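Local coordinates for protein cellulose hydrolase (Bacillus licheniformis, PDB 4YZT) that hydrolyses beta-1,4-glucosidic bonds inside cellulose chains as a tri-modular family 5 endoglucanase whose barrel domain binds cellotetraose, at residues A[222-227]-A[250-255]; A[194-199]-A[216-221]; A[272-277]-A[284-289]; A[31-36]-A[326-331]. All blocks are in the same frame, centred on the assembly; numbering follows the deposited sequence. Where two conformers were deposited one is given.

Contact 1 of 4, residues A[222-227]-A[250-255]. With BGC (beta-D-glucopyranose), chain B.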
loop_
_atom_site.group_PDB
_atom_site.type_symbol
_atom_site.label_atom_id
_atom_site.label_comp_id
_atom_site.label_asym_id
_atom_site.label_seq_id
_atom_site.Cartn_x
_atom_site.Cartn_y
_atom_site.Cartn_z
ATOM N N TYR A 222 10.440 5.797 -9.338
ATOM C CA TYR A 222 10.305 6.414 -8.020
ATOM C C TYR A 222 9.220 5.643 -7.277
ATOM O O TYR A 222 8.514 4.806 -7.871
ATOM C CB TYR A 222 9.972 7.914 -8.119
ATOM C CG TYR A 222 8.648 8.245 -8.776
ATOM C CD1 TYR A 222 7.508 8.467 -8.011
ATOM C CD2 TYR A 222 8.539 8.353 -10.160
ATOM C CE1 TYR A 222 6.294 8.768 -8.610
ATOM C CE2 TYR A 222 7.320 8.660 -10.770
ATOM C CZ TYR A 222 6.203 8.865 -9.986
ATOM O OH TYR A 222 4.991 9.173 -10.565
ATOM N N HIS A 223 9.108 5.899 -5.976
ATOM C CA HIS A 223 8.016 5.351 -5.179
ATOM C C HIS A 223 7.121 6.503 -4.740
ATOM O O HIS A 223 7.583 7.646 -4.589
ATOM C CB HIS A 223 8.547 4.588 -3.957
ATOM C CG HIS A 223 9.404 3.409 -4.307
ATOM N ND1 HIS A 223 10.081 2.677 -3.356
ATOM C CD2 HIS A 223 9.679 2.826 -5.501
ATOM C CE1 HIS A 223 10.744 1.696 -3.950
ATOM N NE2 HIS A 223 10.523 1.772 -5.253
ATOM N N TYR A 224 5.846 6.214 -4.518
ATOM C CA TYR A 224 4.926 7.275 -4.125
ATOM C C TYR A 224 4.038 6.836 -2.988
ATOM O O TYR A 224 3.246 5.907 -3.155
ATOM C CB TYR A 224 4.060 7.707 -5.310
ATOM C CG TYR A 224 3.290 8.983 -5.050
ATOM C CD1 TYR A 224 3.909 10.223 -5.188
ATOM C CD2 TYR A 224 1.955 8.955 -4.646
ATOM C CE1 TYR A 224 3.218 11.408 -4.943
ATOM C CE2 TYR A 224 1.248 10.135 -4.409
ATOM C CZ TYR A 224 1.890 11.361 -4.558
ATOM O OH TYR A 224 1.218 12.544 -4.324
ATOM N N TYR A 225 4.158 7.519 -1.854
ATOM C CA TYR A 225 3.361 7.202 -0.667
ATOM C C TYR A 225 2.831 8.469 0.014
ATOM O O TYR A 225 2.812 8.557 1.244
ATOM C CB TYR A 225 4.194 6.410 0.335
ATOM C CG TYR A 225 4.479 4.954 0.001
ATOM C CD1 TYR A 225 3.448 4.006 -0.055
ATOM C CD2 TYR A 225 5.790 4.517 -0.205
ATOM C CE1 TYR A 225 3.715 2.671 -0.324
ATOM C CE2 TYR A 225 6.068 3.178 -0.469
ATOM C CZ TYR A 225 5.029 2.264 -0.521
ATOM O OH TYR A 225 5.309 0.938 -0.782
ATOM N N SER A 226 2.410 9.454 -0.778
ATOM C CA SER A 226 1.917 10.707 -0.212
ATOM C C SER A 226 0.400 10.814 -0.239
ATOM O O SER A 226 -0.247 10.360 -1.178
ATOM C CB SER A 226 2.533 11.893 -0.949
ATOM O OG SER A 226 3.934 11.886 -0.759
ATOM N N PRO A 227 -0.185 11.405 0.823
ATOM C CA PRO A 227 0.450 11.913 2.044
ATOM C C PRO A 227 0.787 10.768 2.991
ATOM O O PRO A 227 -0.058 9.903 3.216
ATOM C CB PRO A 227 -0.622 12.832 2.664
ATOM C CG PRO A 227 -1.734 12.936 1.615
ATOM C CD PRO A 227 -1.628 11.690 0.798
ATOM N N GLU A 250 -1.758 15.240 -8.352
ATOM C CA GLU A 250 -1.409 15.392 -9.769
ATOM C C GLU A 250 -0.157 16.260 -9.945
ATOM O O GLU A 250 0.747 15.916 -10.720
ATOM C CB GLU A 250 -2.575 15.986 -10.568
ATOM C CG GLU A 250 -2.229 16.260 -12.039
ATOM C CD GLU A 250 -3.429 16.197 -12.975
ATOM O OE1 GLU A 250 -4.574 16.307 -12.500
ATOM O OE2 GLU A 250 -3.223 16.048 -14.202
ATOM N N GLU A 251 -0.104 17.377 -9.225
ATOM C CA GLU A 251 1.041 18.282 -9.323
ATOM C C GLU A 251 2.327 17.616 -8.842
ATOM O O GLU A 251 3.412 17.980 -9.274
ATOM C CB GLU A 251 0.785 19.576 -8.543
ATOM C CG GLU A 251 -0.198 20.548 -9.226
ATOM C CD GLU A 251 -0.064 20.604 -10.766
ATOM O OE1 GLU A 251 0.990 21.046 -11.282
ATOM O OE2 GLU A 251 -1.032 20.219 -11.465
ATOM N N ASP A 252 2.206 16.620 -7.972
ATOM C CA ASP A 252 3.363 15.838 -7.550
ATOM C C ASP A 252 4.024 15.099 -8.716
ATOM O O ASP A 252 5.244 15.121 -8.845
ATOM C CB ASP A 252 2.976 14.821 -6.467
ATOM C CG ASP A 252 3.066 15.399 -5.061
ATOM O OD1 ASP A 252 3.560 16.537 -4.908
ATOM O OD2 ASP A 252 2.656 14.705 -4.105
ATOM N N ILE A 253 3.229 14.460 -9.564
ATOM C CA ILE A 253 3.798 13.534 -10.544
ATOM C C ILE A 253 3.892 14.117 -11.968
ATOM O O ILE A 253 4.705 13.655 -12.771
ATOM C CB ILE A 253 2.998 12.209 -10.566
ATOM C CG1 ILE A 253 1.638 12.394 -11.232
ATOM C CG2 ILE A 253 2.833 11.670 -9.140
ATOM C CD1 ILE A 253 0.862 11.091 -11.356
ATOM N N LYS A 254 3.092 15.139 -12.273
ATOM C CA LYS A 254 3.184 15.814 -13.583
ATOM C C LYS A 254 4.609 16.253 -14.009
ATOM O O LYS A 254 4.973 16.099 -15.177
ATOM C CB LYS A 254 2.244 17.029 -13.611
ATOM C CG LYS A 254 2.200 17.774 -14.951
ATOM C CD LYS A 254 1.220 18.937 -14.887
ATOM C CE LYS A 254 1.144 19.691 -16.200
ATOM N NZ LYS A 254 0.111 20.759 -16.125
ATOM N N PRO A 255 5.429 16.803 -13.087
ATOM C CA PRO A 255 6.783 17.184 -13.526
ATOM C C PRO A 255 7.645 16.013 -14.006
ATOM O O PRO A 255 8.602 16.235 -14.764
ATOM C CB PRO A 255 7.394 17.810 -12.264
ATOM C CG PRO A 255 6.234 18.313 -11.496
ATOM C CD PRO A 255 5.142 17.305 -11.731
HETATM C C2 BGC B . 10.239 -0.100 0.875
HETATM C C3 BGC B . 9.366 -1.218 1.326
HETATM C C4 BGC B . 8.582 -0.851 2.507
HETATM C C5 BGC B . 7.751 0.391 2.180
HETATM C C6 BGC B . 6.806 0.855 3.255
HETATM C C1 BGC B . 9.293 1.050 0.659
HETATM O O1 BGC B . 9.768 2.109 -0.116
HETATM O O2 BGC B . 10.876 -0.387 -0.410
HETATM O O3 BGC B . 10.134 -2.483 1.552
HETATM O O4 BGC B . 7.732 -1.995 2.878
HETATM O O5 BGC B . 8.691 1.476 1.901
HETATM O O6 BGC B . 7.595 1.305 4.345
HETATM O O HOH W 1 5.105 14.023 -2.610
#

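Contact 2 of 4, residues A[194-199]-A[216-221]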
loop_
_atom_site.group_PDB
_atom_site.type_symbol
_atom_site.label_atom_id
_atom_site.label_comp_id
_atom_site.label_asym_id
_atom_site.label_seq_id
_atom_site.Cartn_x
_atom_site.Cartn_y
_atom_site.Cartn_z
ATOM N N VAL A 194 16.757 -1.896 -17.881
ATOM C CA VAL A 194 17.360 -1.744 -16.569
ATOM C C VAL A 194 16.758 -0.519 -15.882
ATOM O O VAL A 194 16.709 0.573 -16.464
ATOM C CB VAL A 194 18.907 -1.605 -16.668
ATOM C CG1 VAL A 194 19.515 -1.344 -15.293
ATOM C CG2 VAL A 194 19.503 -2.860 -17.291
ATOM N N ILE A 195 16.297 -0.705 -14.647
ATOM C CA ILE A 195 15.557 0.332 -13.936
ATOM C C ILE A 195 16.438 1.078 -12.941
ATOM O O ILE A 195 17.009 0.467 -12.042
ATOM C CB ILE A 195 14.355 -0.277 -13.183
ATOM C CG1 ILE A 195 13.463 -1.074 -14.153
ATOM C CG2 ILE A 195 13.533 0.819 -12.493
ATOM C CD1 ILE A 195 12.584 -2.116 -13.444
ATOM N N VAL A 196 16.513 2.398 -13.093
ATOM C CA VAL A 196 17.342 3.244 -12.238
ATOM C C VAL A 196 16.542 4.406 -11.668
ATOM O O VAL A 196 15.532 4.829 -12.244
ATOM C CB VAL A 196 18.569 3.819 -13.007
ATOM C CG1 VAL A 196 19.593 2.729 -13.268
ATOM C CG2 VAL A 196 18.128 4.476 -14.324
ATOM N N GLY A 197 16.995 4.936 -10.534
ATOM C CA GLY A 197 16.361 6.120 -9.986
ATOM C C GLY A 197 17.352 6.952 -9.209
ATOM O O GLY A 197 18.551 6.702 -9.283
ATOM N N GLY A 198 16.846 7.935 -8.465
ATOM C CA GLY A 198 17.687 8.758 -7.617
ATOM C C GLY A 198 17.716 8.233 -6.194
ATOM O O GLY A 198 17.198 7.150 -5.914
ATOM N N LEU A 199 18.343 8.994 -5.296
ATOM C CA LEU A 199 18.384 8.629 -3.881
ATOM C C LEU A 199 16.995 8.321 -3.329
ATOM O O LEU A 199 16.047 9.060 -3.580
ATOM C CB LEU A 199 19.023 9.744 -3.051
ATOM C CG LEU A 199 20.531 9.816 -3.261
ATOM C CD1 LEU A 199 21.103 11.122 -2.710
ATOM C CD2 LEU A 199 21.177 8.607 -2.602
ATOM N N ASP A 216 20.155 3.664 -24.021
ATOM C CA ASP A 216 18.816 3.850 -24.566
ATOM C C ASP A 216 17.865 2.695 -24.245
ATOM O O ASP A 216 16.803 2.589 -24.851
ATOM C CB ASP A 216 18.881 4.088 -26.083
ATOM C CG ASP A 216 19.614 3.000 -26.810
ATOM O OD1 ASP A 216 20.003 3.228 -27.974
ATOM O OD2 ASP A 216 19.810 1.918 -26.221
ATOM N N ARG A 217 18.238 1.845 -23.287
ATOM C CA ARG A 217 17.324 0.824 -22.772
ATOM C C ARG A 217 17.217 0.897 -21.239
ATOM O O ARG A 217 17.416 -0.100 -20.527
ATOM C CB ARG A 217 17.762 -0.580 -23.218
ATOM C CG ARG A 217 17.852 -0.756 -24.745
ATOM C CD ARG A 217 16.490 -1.045 -25.363
ATOM N NE ARG A 217 15.962 -2.344 -24.957
ATOM C CZ ARG A 217 14.705 -2.738 -25.151
ATOM N NH1 ARG A 217 14.315 -3.939 -24.750
ATOM N NH2 ARG A 217 13.833 -1.932 -25.743
ATOM N N ILE A 218 16.907 2.084 -20.726
ATOM C CA ILE A 218 16.693 2.231 -19.286
ATOM C C ILE A 218 15.272 2.671 -19.007
ATOM O O ILE A 218 14.604 3.221 -19.870
ATOM C CB ILE A 218 17.659 3.247 -18.628
ATOM C CG1 ILE A 218 17.597 4.608 -19.323
ATOM C CG2 ILE A 218 19.094 2.717 -18.615
ATOM C CD1 ILE A 218 18.394 5.689 -18.587
ATOM N N VAL A 219 14.827 2.397 -17.785
ATOM C CA VAL A 219 13.518 2.806 -17.276
ATOM C C VAL A 219 13.772 3.582 -15.981
ATOM O O VAL A 219 14.655 3.205 -15.186
ATOM C CB VAL A 219 12.602 1.593 -17.028
ATOM C CG1 VAL A 219 11.264 2.014 -16.387
ATOM C CG2 VAL A 219 12.350 0.860 -18.336
ATOM N N LEU A 220 13.045 4.676 -15.772
ATOM C CA LEU A 220 13.232 5.463 -14.551
ATOM C C LEU A 220 12.202 5.038 -13.512
ATOM O O LEU A 220 11.121 4.569 -13.868
ATOM C CB LEU A 220 13.117 6.961 -14.838
ATOM C CG LEU A 220 13.976 7.476 -16.001
ATOM C CD1 LEU A 220 13.882 8.993 -16.118
ATOM C CD2 LEU A 220 15.428 7.008 -15.880
ATOM N N THR A 221 12.528 5.201 -12.232
ATOM C CA THR A 221 11.598 4.802 -11.191
ATOM C C THR A 221 11.578 5.770 -10.018
ATOM O O THR A 221 12.545 6.488 -9.761
ATOM C CB THR A 221 11.926 3.376 -10.669
ATOM O OG1 THR A 221 10.803 2.842 -9.941
ATOM C CG2 THR A 221 13.190 3.379 -9.801
HETATM O O HOH W 2 14.019 8.007 -7.879
#

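Contact 3 of 4, residues A[272-277]-A[284-289]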
loop_
_atom_site.group_PDB
_atom_site.type_symbol
_atom_site.label_atom_id
_atom_site.label_comp_id
_atom_site.label_asym_id
_atom_site.label_seq_id
_atom_site.Cartn_x
_atom_site.Cartn_y
_atom_site.Cartn_z
ATOM N N TYR A 272 3.449 1.908 -4.643
ATOM C CA TYR A 272 2.433 2.847 -4.175
ATOM C C TYR A 272 1.391 2.042 -3.405
ATOM O O TYR A 272 1.324 0.808 -3.529
ATOM C CB TYR A 272 1.757 3.608 -5.333
ATOM C CG TYR A 272 0.740 2.751 -6.037
ATOM C CD1 TYR A 272 -0.611 2.786 -5.675
ATOM C CD2 TYR A 272 1.132 1.862 -7.029
ATOM C CE1 TYR A 272 -1.545 1.960 -6.297
ATOM C CE2 TYR A 272 0.206 1.040 -7.668
ATOM C CZ TYR A 272 -1.125 1.085 -7.285
ATOM O OH TYR A 272 -2.029 0.257 -7.908
ATOM N N GLY A 273 0.557 2.740 -2.639
ATOM C CA GLY A 273 -0.578 2.096 -2.008
ATOM C C GLY A 273 -0.756 2.520 -0.567
ATOM O O GLY A 273 0.094 3.201 0.006
ATOM N N THR A 274 -1.870 2.116 0.038
ATOM C CA THR A 274 -2.077 2.455 1.438
ATOM C C THR A 274 -1.357 1.435 2.302
ATOM O O THR A 274 -1.044 0.325 1.854
ATOM C CB THR A 274 -3.585 2.539 1.815
ATOM O OG1 THR A 274 -4.280 1.365 1.369
ATOM C CG2 THR A 274 -4.207 3.761 1.160
ATOM N N LEU A 275 -1.074 1.843 3.532
ATOM C CA LEU A 275 -0.242 1.091 4.458
ATOM C C LEU A 275 -0.940 1.033 5.807
ATOM O O LEU A 275 -0.338 1.327 6.841
ATOM C CB LEU A 275 1.145 1.740 4.606
ATOM C CG LEU A 275 1.996 1.942 3.339
ATOM C CD1 LEU A 275 3.307 2.664 3.685
ATOM C CD2 LEU A 275 2.269 0.611 2.628
ATOM N N GLY A 276 -2.223 0.685 5.792
ATOM C CA GLY A 276 -2.969 0.586 7.034
ATOM C C GLY A 276 -4.226 1.436 7.100
ATOM O O GLY A 276 -5.118 1.143 7.896
ATOM N N ALA A 277 -4.296 2.485 6.280
ATOM C CA ALA A 277 -5.517 3.283 6.164
ATOM C C ALA A 277 -6.702 2.345 5.949
ATOM O O ALA A 277 -6.631 1.473 5.080
ATOM C CB ALA A 277 -5.398 4.283 5.003
ATOM N N TRP A 284 -10.661 3.736 -1.598
ATOM C CA TRP A 284 -11.064 3.480 -2.979
ATOM C C TRP A 284 -10.770 4.696 -3.853
ATOM O O TRP A 284 -10.179 4.576 -4.930
ATOM C CB TRP A 284 -12.551 3.103 -3.050
ATOM C CG TRP A 284 -12.873 1.797 -2.350
ATOM C CD1 TRP A 284 -11.983 0.919 -1.805
ATOM C CD2 TRP A 284 -14.178 1.238 -2.126
ATOM N NE1 TRP A 284 -12.650 -0.153 -1.258
ATOM C CE2 TRP A 284 -13.999 0.021 -1.433
ATOM C CE3 TRP A 284 -15.480 1.648 -2.444
ATOM C CZ2 TRP A 284 -15.074 -0.796 -1.054
ATOM C CZ3 TRP A 284 -16.558 0.832 -2.056
ATOM C CH2 TRP A 284 -16.343 -0.367 -1.369
ATOM N N LEU A 285 -11.169 5.872 -3.376
ATOM C CA LEU A 285 -10.896 7.130 -4.078
ATOM C C LEU A 285 -9.392 7.382 -4.297
ATOM O O LEU A 285 -8.978 7.850 -5.355
ATOM C CB LEU A 285 -11.514 8.300 -3.308
ATOM C CG LEU A 285 -11.415 9.679 -3.969
ATOM C CD1 LEU A 285 -12.167 9.674 -5.311
ATOM C CD2 LEU A 285 -11.974 10.746 -3.055
ATOM N N TYR A 286 -8.587 7.105 -3.281
ATOM C CA TYR A 286 -7.141 7.279 -3.380
ATOM C C TYR A 286 -6.557 6.384 -4.477
ATOM O O TYR A 286 -5.797 6.840 -5.344
ATOM C CB TYR A 286 -6.475 6.983 -2.029
ATOM C CG TYR A 286 -4.981 7.226 -2.023
ATOM C CD1 TYR A 286 -4.091 6.221 -2.384
ATOM C CD2 TYR A 286 -4.456 8.471 -1.678
ATOM C CE1 TYR A 286 -2.724 6.445 -2.395
ATOM C CE2 TYR A 286 -3.097 8.687 -1.677
ATOM C CZ TYR A 286 -2.242 7.682 -2.044
ATOM O OH TYR A 286 -0.879 7.902 -2.052
ATOM N N HIS A 287 -6.924 5.108 -4.462
ATOM C CA HIS A 287 -6.352 4.190 -5.438
ATOM C C HIS A 287 -6.819 4.519 -6.859
ATOM O O HIS A 287 -6.005 4.558 -7.786
ATOM C CB HIS A 287 -6.681 2.745 -5.071
ATOM C CG HIS A 287 -5.823 2.200 -3.971
ATOM N ND1 HIS A 287 -6.064 2.457 -2.639
ATOM C CD2 HIS A 287 -4.713 1.419 -4.008
ATOM C CE1 HIS A 287 -5.148 1.854 -1.900
ATOM N NE2 HIS A 287 -4.314 1.219 -2.705
ATOM N N ASP A 288 -8.109 4.785 -7.043
ATOM C CA ASP A 288 -8.603 5.123 -8.372
ATOM C C ASP A 288 -7.950 6.394 -8.901
ATOM O O ASP A 288 -7.562 6.465 -10.065
ATOM C CB ASP A 288 -10.123 5.303 -8.381
ATOM C CG ASP A 288 -10.641 5.694 -9.751
ATOM O OD1 ASP A 288 -10.699 4.819 -10.647
ATOM O OD2 ASP A 288 -10.971 6.882 -9.945
ATOM N N THR A 289 -7.821 7.391 -8.032
ATOM C CA THR A 289 -7.272 8.674 -8.444
ATOM C C THR A 289 -5.804 8.528 -8.809
ATOM O O THR A 289 -5.384 8.986 -9.876
ATOM C CB THR A 289 -7.419 9.742 -7.340
ATOM O OG1 THR A 289 -8.806 9.891 -7.008
ATOM C CG2 THR A 289 -6.869 11.084 -7.804
HETATM O O HOH W 3 0.573 5.595 -2.586
#

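Contact 4 of 4, residues A[31-36]-A[326-331]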
loop_
_atom_site.group_PDB
_atom_site.type_symbol
_atom_site.label_atom_id
_atom_site.label_comp_id
_atom_site.label_asym_id
_atom_site.label_seq_id
_atom_site.Cartn_x
_atom_site.Cartn_y
_atom_site.Cartn_z
ATOM N N MET A 31 2.833 -3.495 -19.055
ATOM C CA MET A 31 3.056 -3.754 -17.617
ATOM C C MET A 31 1.948 -3.294 -16.635
ATOM O O MET A 31 1.845 -3.817 -15.523
ATOM C CB MET A 31 4.383 -3.117 -17.166
ATOM C CG MET A 31 5.651 -3.683 -17.860
ATOM S SD MET A 31 7.181 -3.107 -17.055
ATOM C CE MET A 31 7.070 -3.862 -15.429
ATOM N N SER A 32 1.128 -2.323 -17.014
ATOM C CA SER A 32 0.164 -1.766 -16.052
ATOM C C SER A 32 -1.103 -2.613 -15.984
ATOM O O SER A 32 -1.646 -2.960 -17.032
ATOM C CB SER A 32 -0.192 -0.320 -16.434
ATOM O OG SER A 32 -1.143 0.228 -15.541
ATOM N N PRO A 33 -1.586 -2.945 -14.770
ATOM C CA PRO A 33 -1.056 -2.672 -13.425
ATOM C C PRO A 33 -0.119 -3.749 -12.889
ATOM O O PRO A 33 -0.218 -4.914 -13.267
ATOM C CB PRO A 33 -2.322 -2.625 -12.567
ATOM C CG PRO A 33 -3.206 -3.654 -13.183
ATOM C CD PRO A 33 -2.892 -3.628 -14.693
ATOM N N GLY A 34 0.748 -3.366 -11.958
ATOM C CA GLY A 34 1.695 -4.301 -11.372
ATOM C C GLY A 34 1.406 -4.580 -9.903
ATOM O O GLY A 34 0.613 -3.875 -9.267
ATOM N N TRP A 35 2.065 -5.605 -9.364
ATOM C CA TRP A 35 1.893 -6.001 -7.963
ATOM C C TRP A 35 3.210 -6.485 -7.367
ATOM O O TRP A 35 3.967 -7.192 -8.039
ATOM C CB TRP A 35 0.832 -7.094 -7.888
ATOM C CG TRP A 35 0.609 -7.757 -6.563
ATOM C CD1 TRP A 35 -0.286 -7.378 -5.590
ATOM C CD2 TRP A 35 1.207 -8.980 -6.101
ATOM N NE1 TRP A 35 -0.252 -8.279 -4.542
ATOM C CE2 TRP A 35 0.654 -9.266 -4.833
ATOM C CE3 TRP A 35 2.174 -9.842 -6.624
ATOM C CZ2 TRP A 35 1.023 -10.388 -4.092
ATOM C CZ3 TRP A 35 2.555 -10.948 -5.874
ATOM C CH2 TRP A 35 1.988 -11.204 -4.621
ATOM N N ASN A 36 3.487 -6.109 -6.122
ATOM C CA ASN A 36 4.723 -6.515 -5.436
ATOM C C ASN A 36 4.555 -7.763 -4.587
ATOM O O ASN A 36 3.578 -7.871 -3.840
ATOM C CB ASN A 36 5.235 -5.393 -4.515
ATOM C CG ASN A 36 5.983 -4.306 -5.258
ATOM O OD1 ASN A 36 7.225 -4.315 -5.317
ATOM N ND2 ASN A 36 5.243 -3.323 -5.772
ATOM N N ILE A 326 -10.678 -1.979 -8.619
ATOM C CA ILE A 326 -10.409 -0.607 -9.009
ATOM C C ILE A 326 -9.014 -0.493 -9.632
ATOM O O ILE A 326 -8.854 0.129 -10.676
ATOM C CB ILE A 326 -10.546 0.352 -7.812
ATOM C CG1 ILE A 326 -12.027 0.640 -7.561
ATOM C CG2 ILE A 326 -9.805 1.655 -8.062
ATOM C CD1 ILE A 326 -12.308 1.360 -6.244
ATOM N N VAL A 327 -8.013 -1.110 -9.008
ATOM C CA VAL A 327 -6.642 -1.040 -9.529
ATOM C C VAL A 327 -6.524 -1.716 -10.900
ATOM O O VAL A 327 -5.901 -1.183 -11.812
ATOM C CB VAL A 327 -5.639 -1.681 -8.534
ATOM C CG1 VAL A 327 -4.278 -1.933 -9.190
ATOM C CG2 VAL A 327 -5.481 -0.792 -7.295
ATOM N N ILE A 328 -7.147 -2.878 -11.036
ATOM C CA ILE A 328 -7.180 -3.622 -12.292
ATOM C C ILE A 328 -7.791 -2.818 -13.450
ATOM O O ILE A 328 -7.250 -2.792 -14.561
ATOM C CB ILE A 328 -7.970 -4.935 -12.096
ATOM C CG1 ILE A 328 -7.197 -5.840 -11.136
ATOM C CG2 ILE A 328 -8.247 -5.633 -13.437
ATOM C CD1 ILE A 328 -5.769 -6.095 -11.565
ATOM N N GLN A 329 -8.916 -2.165 -13.187
ATOM C CA GLN A 329 -9.593 -1.374 -14.217
ATOM C C GLN A 329 -8.841 -0.062 -14.490
ATOM O O GLN A 329 -8.540 0.277 -15.639
ATOM C CB GLN A 329 -11.035 -1.096 -13.793
ATOM C CG GLN A 329 -11.885 -2.360 -13.701
ATOM C CD GLN A 329 -12.058 -3.028 -15.048
ATOM O OE1 GLN A 329 -12.243 -2.356 -16.063
ATOM N NE2 GLN A 329 -12.000 -4.360 -15.068
ATOM N N ALA A 330 -8.519 0.666 -13.426
ATOM C CA ALA A 330 -7.826 1.934 -13.585
ATOM C C ALA A 330 -6.456 1.742 -14.251
ATOM O O ALA A 330 -6.016 2.588 -15.027
ATOM C CB ALA A 330 -7.673 2.628 -12.238
ATOM N N GLY A 331 -5.799 0.624 -13.963
ATOM C CA GLY A 331 -4.489 0.350 -14.529
ATOM C C GLY A 331 -4.549 0.027 -16.012
ATOM O O GLY A 331 -3.508 0.009 -16.682
#

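Contact 1 of 4, residues A[222-227]-A[250-255]
The ring of Y224 meets D252 at its edge, with the carboxyl carbon in the ring plane. One face of the same ring carries the backbone N of S226, 3.8 Å above the plane and offset toward the rim. The ring lies nearly parallel to that of F290, while Y286 touches it from helix 280-296. At the polar end, Y224 OH donates a hydrogen bond of 2.6 Å to D252 OD2. The bond uses the anti lone pair of OD2, and ring and carboxylate planes stand 68° apart. CG of Y224 lies opposite the backbone N (chi1 -168°), which swings the ring out toward helix 250-255. In the conformer given for S226, a water may bridge its OG to D252 OD2, weakly at the aspartate.

I253 supplies the apolar half of the contact. Its CG2 methyl is 4.2 Å from Y224 CE1 and also touches Y222, whose OH is 3.6 Å from that methyl. Y222 and I253 cross at about a right angle. The buried Y222 OH has no polar partner in the model.

H223 and Y225 belong to the glycan pocket. H223 ND1 makes a weak hydrogen bond of 3.3 Å to glucose O1, which lies near the imidazole plane at its edge. H223 ND1 also bonds E162, and Y225 OH bonds E271. Strand 222-224 and helix 250-255 run almost antiparallel, at 173°. This is the strand-to-outer-helix packing of a TIM barrel, with the glycan pocket at the C-terminal end of the strand.

Contact 2 of 4, residues A[194-199]-A[216-221]
V194, I195 and V196 pair in parallel with I218, V219 and L220, as neighbouring strands of the TIM barrel. They belong to one beta-alpha-beta unit, in which helix 203-208 lies between the strands in sequence.

Backbone hydrogen bonds form the ladder. V219 N donates to V194 O at 2.9 Å, approaching from above the carbonyl plane. V196 N donates to V219 O at 2.9 Å, nearly along the C=O axis. V194 N reaches R217 O at 3.3 Å. The last rung, T221 N to V196 O, is weak, with an N-H...O angle of 131°. CA-H...O contacts from I218, I195 and L220 lie among these bonds.

Apolar contacts fall on both faces of the sheet. I195 and V219 lie side by side on one face, and both touch I268 of the next strand. The other face carries V194, V196, I218 and L220, where V196 CG2 meets L220 CD2 at 4.0 Å. V194 and V196 also touch helix 168-184 there.

Near the end of the ladder a water bridges G198 N and T221 O. T221 OG1 bonds I268 O. I195 CG2 stands opposite its own backbone N, which brings it within 3.5 Å of T221 CB.

Contact 3 of 4, residues A[272-277]-A[284-289]
H287 turns the edge of its imidazole to T274, so that T274 OG1 lies in the ring plane, 3.4 Å from H287 CE1. The T274 methyl CG2 meets the same carbon at 3.7 Å. The threonine places both branches there because OG1 sits between its backbone N and carbonyl carbon (chi1 50°). Further round the imidazole, H287 CD2 meets Y272 CE1 at 3.9 Å, the two side chains slanting across each other. G273 CA packs against H287 NE2. W303 stacks on Y272 and also meets the H287 ring. Y286 reaches the same threonine: its CD1 is 4.3 Å from T274 CG2.

A water links the loop backbone to a tyrosine hydroxyl. It accepts from G273 N at 2.9 Å and donates to Y286 OH. Y286 OH also bonds S226 O, while H287 ND1 is held by K283 O. With an alanine here in place of H287, T274 and Y272 would probably lose their ring neighbour and K283 O its side-chain partner.

The loop follows barrel strand 267-272 and leads to L275 of the glycan pocket. Its direct contacts with helix 284-289 are van der Waals, so shape more than charge fits the two together.

Contact 4 of 4, residues A[31-36]-A[326-331]
P33 packs against one turn of helix 326-330 while S32 bonds to G331. S32 OG donates to G331 O at 2.6 Å. The bond lies in the carbonyl plane, on a lone pair of the oxygen, with a C=O...O angle of 121°. S32 OG points away from its own backbone N (chi1 179°), which carries the hydroxyl across to G331. Replacing S32 by an alanine would probably leave G331 O without this bond and the two segments without their direct hydrogen bond.

The close fit centres on P33 and G331. Their CA atoms are 4.7 Å apart, and a side chain on G331 would run into the proline ring. A cis peptide bond joins S32 to P33.

One turn earlier in the helix the packing is apolar. P33 CB meets V327 CG1 at 4.0 Å, and P33 CG meets I328 CD1 at 3.9 Å. V327 CG1 lies opposite its own backbone N (chi1 166°), facing the proline. I328 starts out away from the proline, but its chain end turns back to it. The looser side is that of Q329, which points away from P33 and is partly exposed.

V327 also touches W303, Y272 and H287, and backbone bonds tie G34 to P301 and W303. Helix 321-330 follows the eighth barrel strand and here covers the start of the first, consistent with TIM barrel closure.

From the N terminus, segment 31-36 leads into the first barrel strand and waits nearly 290 residues for its partner, helix 321-330. Contact 4 therefore encloses all the others. Within it, contacts 2, 1 and 3 follow in series, each closing a short loop before the next opens. Contact 2 pairs strands 194-196 and 218-224. Contact 1 starts where that second strand goes on, and ties it to helix 243-261. Contact 3 joins the loop after strand 267-272 to helix 280-296. It touches contact 1 through S226 and Y286, and contact 4 through Y272 and V327. None of them cross.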